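Glycerol trinitrate reductase (Agrobacterium tumefaciens, PDB 5EPD) probably uses FMN as cofactor to catalyse an NAD(P)H-dependent reduction, acting as a glycerol trinitrate reductase of the Old Yellow Enzyme family. Local coordinates at residues A[228-233]-A[267-272]; A[249-254]-A[301-306]. One frame throughout, in Å; residues are numbered along the deposited sequence.

Contact 1: residues A[228-233]-A[267-272]; sequences LMLEVT and YDYIVD
Met229 meets Ile270, and Leu230 meets both Tyr269 and Ile270, where two consecutive outer helices of the TIM barrel, 227-240 and 263-276, lie next to each other. The axes of the two short segments run nearly parallel, 17° apart, with a closest approach of 10.8 Å. That is a wide spacing, and it agrees with the modest 207 Å² buried and with the absence of hydrogen bonds between them.

The closely packed part faces the barrel, where both Met229 and Ile270 are buried. The methionine runs out extended and bends only at its last torsion (chi3 -66°), so that SD rather than CE is the atom nearest Ile270 CG2, at 4.0 Å; the two side chains cross at about a right angle. Ile247 of strand 245-249 also touches Met229.

The side toward solvent is no more distant, but Leu230 and Tyr269 are both partly exposed there. Leu230 CD1 approaches Tyr269 CE2 obliquely at 4.0 Å, while the other branch, CD2, rests 3.9 Å from the backbone Ile270 O.

Within helix 227-240, Met229 O is gripped twice from opposite faces of its plane: by Thr233 N at 3.0 Å and by Thr233 OG1 at 2.9 Å, the hydroxyl making a C=O...donor angle of 146°.

Contact 2: residues A[249-254]-A[301-306]; sequences ISPVSP and GSLRRR
The puckered Pro251 ring meets the Leu303 side chain through CG, which lies 3.9 Å from Leu303 CD1; the two side chains slide past each other in opposite directions. The flat groups here are guanidinium groups of helix 300-306, which fold back on their own helix. One face of the Arg305 guanidinium covers the first turn, with Gly301 O 3.4 Å above the plane over its centre and Ser302 N nearer the rim. Arg306 instead uses its edge. NE donates to Ser302 OG over 2.9 Å with an N-H...acceptor angle of 165°, and the oxygen is only 8° out of the guanidinium plane. This straight bond and the salt bridge from NH1 to Asp272 fix the rotation of the group; NH2 adds only a weak second bond to the same hydroxyl oxygen.

Across the contact itself everything is apolar, and only 75 Å² is buried. A single methyl, Leu303 CD1, serves both partners, since Ile249 CD1 also comes to it, tip to tip at 4.2 Å. Ile249 reaches that far because CG1 takes the crowded position between the backbone N and the carbonyl carbon (chi1 63°) and the chain then extends. The backbones stay well apart, the nearest CA atoms, those of Pro251 and Leu303, being 10.0 Å from each other. All three touching residues are nevertheless buried, so other parts of the fold close the site.

Ile249 is the last residue of barrel strand 245-249 and pairs through its backbone with His283 of strand 281-284. Val284 of that neighbouring strand touches both Ile249 and Pro251, Tyr267 of helix 263-276 lies against Ile249, and Arg304, leaving helix 300-306 roughly at right angles to Leu303, forms a salt bridge with Asp332, just before strand 333-336.

In the fold
Contacts 1 and 2 lie 12 Å apart between centres. Helix 263-276 carries residues 267-272 of contact 1 and also packs against helix 300-306 of contact 2, so that helices 227-240, 263-276 and 300-306 form one consecutive row around the barrel. Two polar links join them: Asp268 OD1 lies 2.6 Å from Ser302 OG, a probable hydrogen bond, and Asp272 OD2 makes a 3.1 Å salt bridge to Arg306 NH1. Packing continues between them, with Val271 CG1 3.5 Å from Leu303 O. Contact 1 belongs to the outer helical layer, whereas 249-254 leaves the C-terminal end of a barrel strand, the end where TIM-barrel enzymes of this family hold FMN. The structure is FMN-free.

Contact 1: residues A[228-233]-A[267-272]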
loop_
_atom_site.group_PDB
_atom_site.type_symbol
_atom_site.label_atom_id
_atom_site.label_comp_id
_atom_site.label_asym_id
_atom_site.label_seq_id
_atom_site.Cartn_x
_atom_site.Cartn_y
_atom_site.Cartn_z
ATOM N N LEU A 228 -16.834 -3.803 -4.934
ATOM C CA LEU A 228 -15.822 -3.079 -5.706
ATOM C C LEU A 228 -14.440 -3.656 -5.417
ATOM O O LEU A 228 -13.701 -3.969 -6.354
ATOM C CB LEU A 228 -15.856 -1.584 -5.431
ATOM C CG LEU A 228 -14.968 -0.712 -6.316
ATOM C CD1 LEU A 228 -15.390 -0.814 -7.776
ATOM C CD2 LEU A 228 -15.001 0.722 -5.830
ATOM N N MET A 229 -14.105 -3.848 -4.138
ATOM C CA MET A 229 -12.775 -4.370 -3.763
ATOM C C MET A 229 -12.474 -5.679 -4.491
ATOM O O MET A 229 -11.389 -5.854 -5.054
ATOM C CB MET A 229 -12.657 -4.579 -2.230
ATOM C CG MET A 229 -11.255 -4.997 -1.737
ATOM S SD MET A 229 -11.158 -5.221 0.058
ATOM C CE MET A 229 -11.429 -3.538 0.640
ATOM N N LEU A 230 -13.448 -6.589 -4.470
ATOM C CA LEU A 230 -13.304 -7.897 -5.077
ATOM C C LEU A 230 -13.258 -7.808 -6.604
ATOM O O LEU A 230 -12.464 -8.513 -7.237
ATOM C CB LEU A 230 -14.445 -8.817 -4.616
ATOM C CG LEU A 230 -14.504 -9.153 -3.118
ATOM C CD1 LEU A 230 -15.756 -9.980 -2.854
ATOM C CD2 LEU A 230 -13.254 -9.895 -2.646
ATOM N N GLU A 231 -14.085 -6.948 -7.190
ATOM C CA GLU A 231 -14.043 -6.724 -8.636
ATOM C C GLU A 231 -12.706 -6.187 -9.059
ATOM O O GLU A 231 -12.174 -6.587 -10.099
ATOM C CB GLU A 231 -15.143 -5.763 -9.090
ATOM C CG GLU A 231 -16.480 -6.480 -9.253
ATOM C CD GLU A 231 -17.626 -5.548 -9.560
ATOM O OE1 GLU A 231 -17.373 -4.333 -9.687
ATOM O OE2 GLU A 231 -18.771 -6.043 -9.660
ATOM N N VAL A 232 -12.159 -5.271 -8.261
ATOM C CA VAL A 232 -10.871 -4.657 -8.596
ATOM C C VAL A 232 -9.747 -5.715 -8.525
ATOM O O VAL A 232 -8.987 -5.882 -9.473
ATOM C CB VAL A 232 -10.575 -3.406 -7.723
ATOM C CG1 VAL A 232 -9.102 -3.019 -7.801
ATOM C CG2 VAL A 232 -11.438 -2.226 -8.154
ATOM N N THR A 233 -9.667 -6.453 -7.428
ATOM C CA THR A 233 -8.670 -7.516 -7.294
ATOM C C THR A 233 -8.820 -8.635 -8.363
ATOM O O THR A 233 -7.833 -9.184 -8.853
ATOM C CB THR A 233 -8.725 -8.127 -5.867
ATOM O OG1 THR A 233 -8.780 -7.080 -4.891
ATOM C CG2 THR A 233 -7.516 -9.013 -5.585
ATOM N N TYR A 267 -14.981 -8.942 6.927
ATOM C CA TYR A 267 -13.621 -9.307 6.447
ATOM C C TYR A 267 -13.379 -10.811 6.361
ATOM O O TYR A 267 -12.497 -11.241 5.616
ATOM C CB TYR A 267 -12.517 -8.562 7.222
ATOM C CG TYR A 267 -12.358 -7.136 6.720
ATOM C CD1 TYR A 267 -13.178 -6.115 7.207
ATOM C CD2 TYR A 267 -11.429 -6.817 5.733
ATOM C CE1 TYR A 267 -13.087 -4.822 6.718
ATOM C CE2 TYR A 267 -11.319 -5.519 5.240
ATOM C CZ TYR A 267 -12.156 -4.528 5.736
ATOM O OH TYR A 267 -12.087 -3.242 5.273
ATOM N N ASP A 268 -14.167 -11.601 7.103
ATOM C CA ASP A 268 -14.247 -13.050 6.867
ATOM C C ASP A 268 -14.779 -13.306 5.454
ATOM O O ASP A 268 -14.247 -14.165 4.725
ATOM C CB ASP A 268 -15.201 -13.732 7.853
ATOM C CG ASP A 268 -14.639 -13.836 9.240
ATOM O OD1 ASP A 268 -13.419 -13.628 9.436
ATOM O OD2 ASP A 268 -15.431 -14.139 10.146
ATOM N N TYR A 269 -15.838 -12.572 5.090
ATOM C CA TYR A 269 -16.402 -12.641 3.735
ATOM C C TYR A 269 -15.379 -12.282 2.647
ATOM O O TYR A 269 -15.124 -13.074 1.720
ATOM C CB TYR A 269 -17.632 -11.724 3.588
ATOM C CG TYR A 269 -18.197 -11.793 2.180
ATOM C CD1 TYR A 269 -18.966 -12.886 1.784
ATOM C CD2 TYR A 269 -17.914 -10.802 1.223
ATOM C CE1 TYR A 269 -19.474 -12.986 0.492
ATOM C CE2 TYR A 269 -18.418 -10.894 -0.079
ATOM C CZ TYR A 269 -19.204 -11.991 -0.442
ATOM O OH TYR A 269 -19.737 -12.128 -1.720
ATOM N N ILE A 270 -14.809 -11.076 2.778
ATOM C CA ILE A 270 -13.792 -10.563 1.843
ATOM C C ILE A 270 -12.610 -11.526 1.698
ATOM O O ILE A 270 -12.169 -11.795 0.580
ATOM C CB ILE A 270 -13.303 -9.138 2.238
ATOM C CG1 ILE A 270 -14.350 -8.099 1.815
ATOM C CG2 ILE A 270 -11.965 -8.793 1.569
ATOM C CD1 ILE A 270 -14.369 -6.850 2.671
ATOM N N VAL A 271 -12.091 -12.047 2.804
ATOM C CA VAL A 271 -10.933 -12.974 2.695
ATOM C C VAL A 271 -11.331 -14.325 2.084
ATOM O O VAL A 271 -10.571 -14.867 1.299
ATOM C CB VAL A 271 -10.144 -13.127 4.026
ATOM C CG1 VAL A 271 -9.109 -14.261 3.952
ATOM C CG2 VAL A 271 -9.443 -11.810 4.365
ATOM N N ASP A 272 -12.516 -14.839 2.400
ATOM C CA ASP A 272 -13.044 -16.022 1.689
ATOM C C ASP A 272 -13.016 -15.805 0.176
ATOM O O ASP A 272 -12.526 -16.630 -0.590
ATOM C CB ASP A 272 -14.504 -16.310 2.091
ATOM C CG ASP A 272 -14.637 -16.918 3.475
ATOM O OD1 ASP A 272 -13.677 -17.587 3.940
ATOM O OD2 ASP A 272 -15.721 -16.717 4.091
#

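Contact 2: residues A[249-254]-A[301-306]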
loop_
_atom_site.group_PDB
_atom_site.type_symbol
_atom_site.label_atom_id
_atom_site.label_comp_id
_atom_site.label_asym_id
_atom_site.label_seq_id
_atom_site.Cartn_x
_atom_site.Cartn_y
_atom_site.Cartn_z
ATOM N N ILE A 249 -5.355 -4.961 3.489
ATOM C CA ILE A 249 -6.580 -4.590 4.207
ATOM C C ILE A 249 -6.292 -4.223 5.660
ATOM O O ILE A 249 -5.288 -4.627 6.239
ATOM C CB ILE A 249 -7.626 -5.735 4.235
ATOM C CG1 ILE A 249 -7.065 -6.947 4.991
ATOM C CG2 ILE A 249 -8.020 -6.106 2.811
ATOM C CD1 ILE A 249 -7.964 -8.161 5.085
ATOM N N SER A 250 -7.215 -3.487 6.246
ATOM C CA SER A 250 -7.105 -3.015 7.615
ATOM C C SER A 250 -8.491 -3.132 8.272
ATOM O O SER A 250 -9.236 -2.132 8.328
ATOM C CB SER A 250 -6.658 -1.543 7.603
ATOM O OG SER A 250 -7.594 -0.704 6.908
ATOM N N PRO A 251 -8.870 -4.353 8.723
ATOM C CA PRO A 251 -10.210 -4.620 9.268
ATOM C C PRO A 251 -10.670 -3.639 10.349
ATOM O O PRO A 251 -11.807 -3.152 10.299
ATOM C CB PRO A 251 -10.063 -6.024 9.868
ATOM C CG PRO A 251 -9.043 -6.668 9.005
ATOM C CD PRO A 251 -8.047 -5.581 8.697
ATOM N N VAL A 252 -9.787 -3.354 11.304
ATOM C CA VAL A 252 -10.091 -2.476 12.414
ATOM C C VAL A 252 -9.537 -1.080 12.154
ATOM O O VAL A 252 -8.339 -0.871 12.136
ATOM C CB VAL A 252 -9.506 -3.040 13.715
ATOM C CG1 VAL A 252 -9.953 -2.201 14.903
ATOM C CG2 VAL A 252 -9.940 -4.490 13.902
ATOM N N SER A 253 -10.420 -0.112 11.937
ATOM C CA SER A 253 -9.994 1.271 11.680
ATOM C C SER A 253 -9.385 1.855 12.958
ATOM O O SER A 253 -9.667 1.367 14.059
ATOM C CB SER A 253 -11.198 2.131 11.251
ATOM O OG SER A 253 -11.997 1.483 10.263
ATOM N N PRO A 254 -8.556 2.897 12.827
ATOM C CA PRO A 254 -8.205 3.621 14.039
ATOM C C PRO A 254 -9.411 4.442 14.503
ATOM O O PRO A 254 -10.479 4.390 13.865
ATOM C CB PRO A 254 -7.062 4.535 13.583
ATOM C CG PRO A 254 -7.356 4.796 12.143
ATOM C CD PRO A 254 -8.003 3.533 11.619
ATOM N N GLY A 301 -6.934 -14.680 13.293
ATOM C CA GLY A 301 -6.765 -16.113 13.063
ATOM C C GLY A 301 -7.815 -16.640 12.098
ATOM O O GLY A 301 -7.530 -17.555 11.304
ATOM N N SER A 302 -9.021 -16.054 12.161
ATOM C CA SER A 302 -10.082 -16.354 11.211
ATOM C C SER A 302 -9.601 -16.077 9.798
ATOM O O SER A 302 -9.722 -16.940 8.933
ATOM C CB SER A 302 -11.346 -15.522 11.514
ATOM O OG SER A 302 -12.382 -15.727 10.542
ATOM N N LEU A 303 -9.055 -14.876 9.580
ATOM C CA LEU A 303 -8.612 -14.440 8.241
ATOM C C LEU A 303 -7.451 -15.283 7.750
ATOM O O LEU A 303 -7.412 -15.726 6.578
ATOM C CB LEU A 303 -8.177 -12.960 8.247
ATOM C CG LEU A 303 -9.179 -11.903 8.740
ATOM C CD1 LEU A 303 -8.630 -10.522 8.452
ATOM C CD2 LEU A 303 -10.552 -12.094 8.114
ATOM N N ARG A 304 -6.497 -15.464 8.658
ATOM C CA ARG A 304 -5.384 -16.397 8.473
ATOM C C ARG A 304 -5.837 -17.812 8.066
ATOM O O ARG A 304 -5.269 -18.413 7.144
ATOM C CB ARG A 304 -4.576 -16.453 9.772
ATOM C CG ARG A 304 -3.437 -17.442 9.777
ATOM C CD ARG A 304 -2.588 -17.311 8.530
ATOM N NE ARG A 304 -1.211 -17.701 8.771
ATOM C CZ ARG A 304 -0.332 -17.991 7.814
ATOM N NH1 ARG A 304 -0.695 -17.971 6.531
ATOM N NH2 ARG A 304 0.921 -18.322 8.149
ATOM N N ARG A 305 -6.849 -18.343 8.750
ATOM C CA ARG A 305 -7.392 -19.647 8.402
ATOM C C ARG A 305 -8.039 -19.660 7.011
ATOM O O ARG A 305 -7.832 -20.576 6.227
ATOM C CB ARG A 305 -8.406 -20.077 9.457
ATOM C CG ARG A 305 -7.779 -20.872 10.580
ATOM C CD ARG A 305 -8.801 -21.286 11.620
ATOM N NE ARG A 305 -8.588 -20.530 12.849
ATOM C CZ ARG A 305 -9.420 -19.617 13.355
ATOM N NH1 ARG A 305 -9.085 -18.994 14.487
ATOM N NH2 ARG A 305 -10.579 -19.323 12.761
ATOM N N ARG A 306 -8.812 -18.626 6.707
ATOM C CA ARG A 306 -9.562 -18.551 5.458
ATOM C C ARG A 306 -8.685 -18.395 4.251
ATOM O O ARG A 306 -9.070 -18.791 3.154
ATOM C CB ARG A 306 -10.526 -17.378 5.497
ATOM C CG ARG A 306 -11.651 -17.614 6.463
ATOM C CD ARG A 306 -12.439 -16.349 6.726
ATOM N NE ARG A 306 -13.266 -16.533 7.910
ATOM C CZ ARG A 306 -14.385 -17.248 7.940
ATOM N NH1 ARG A 306 -14.844 -17.833 6.840
ATOM N NH2 ARG A 306 -15.053 -17.353 9.069
#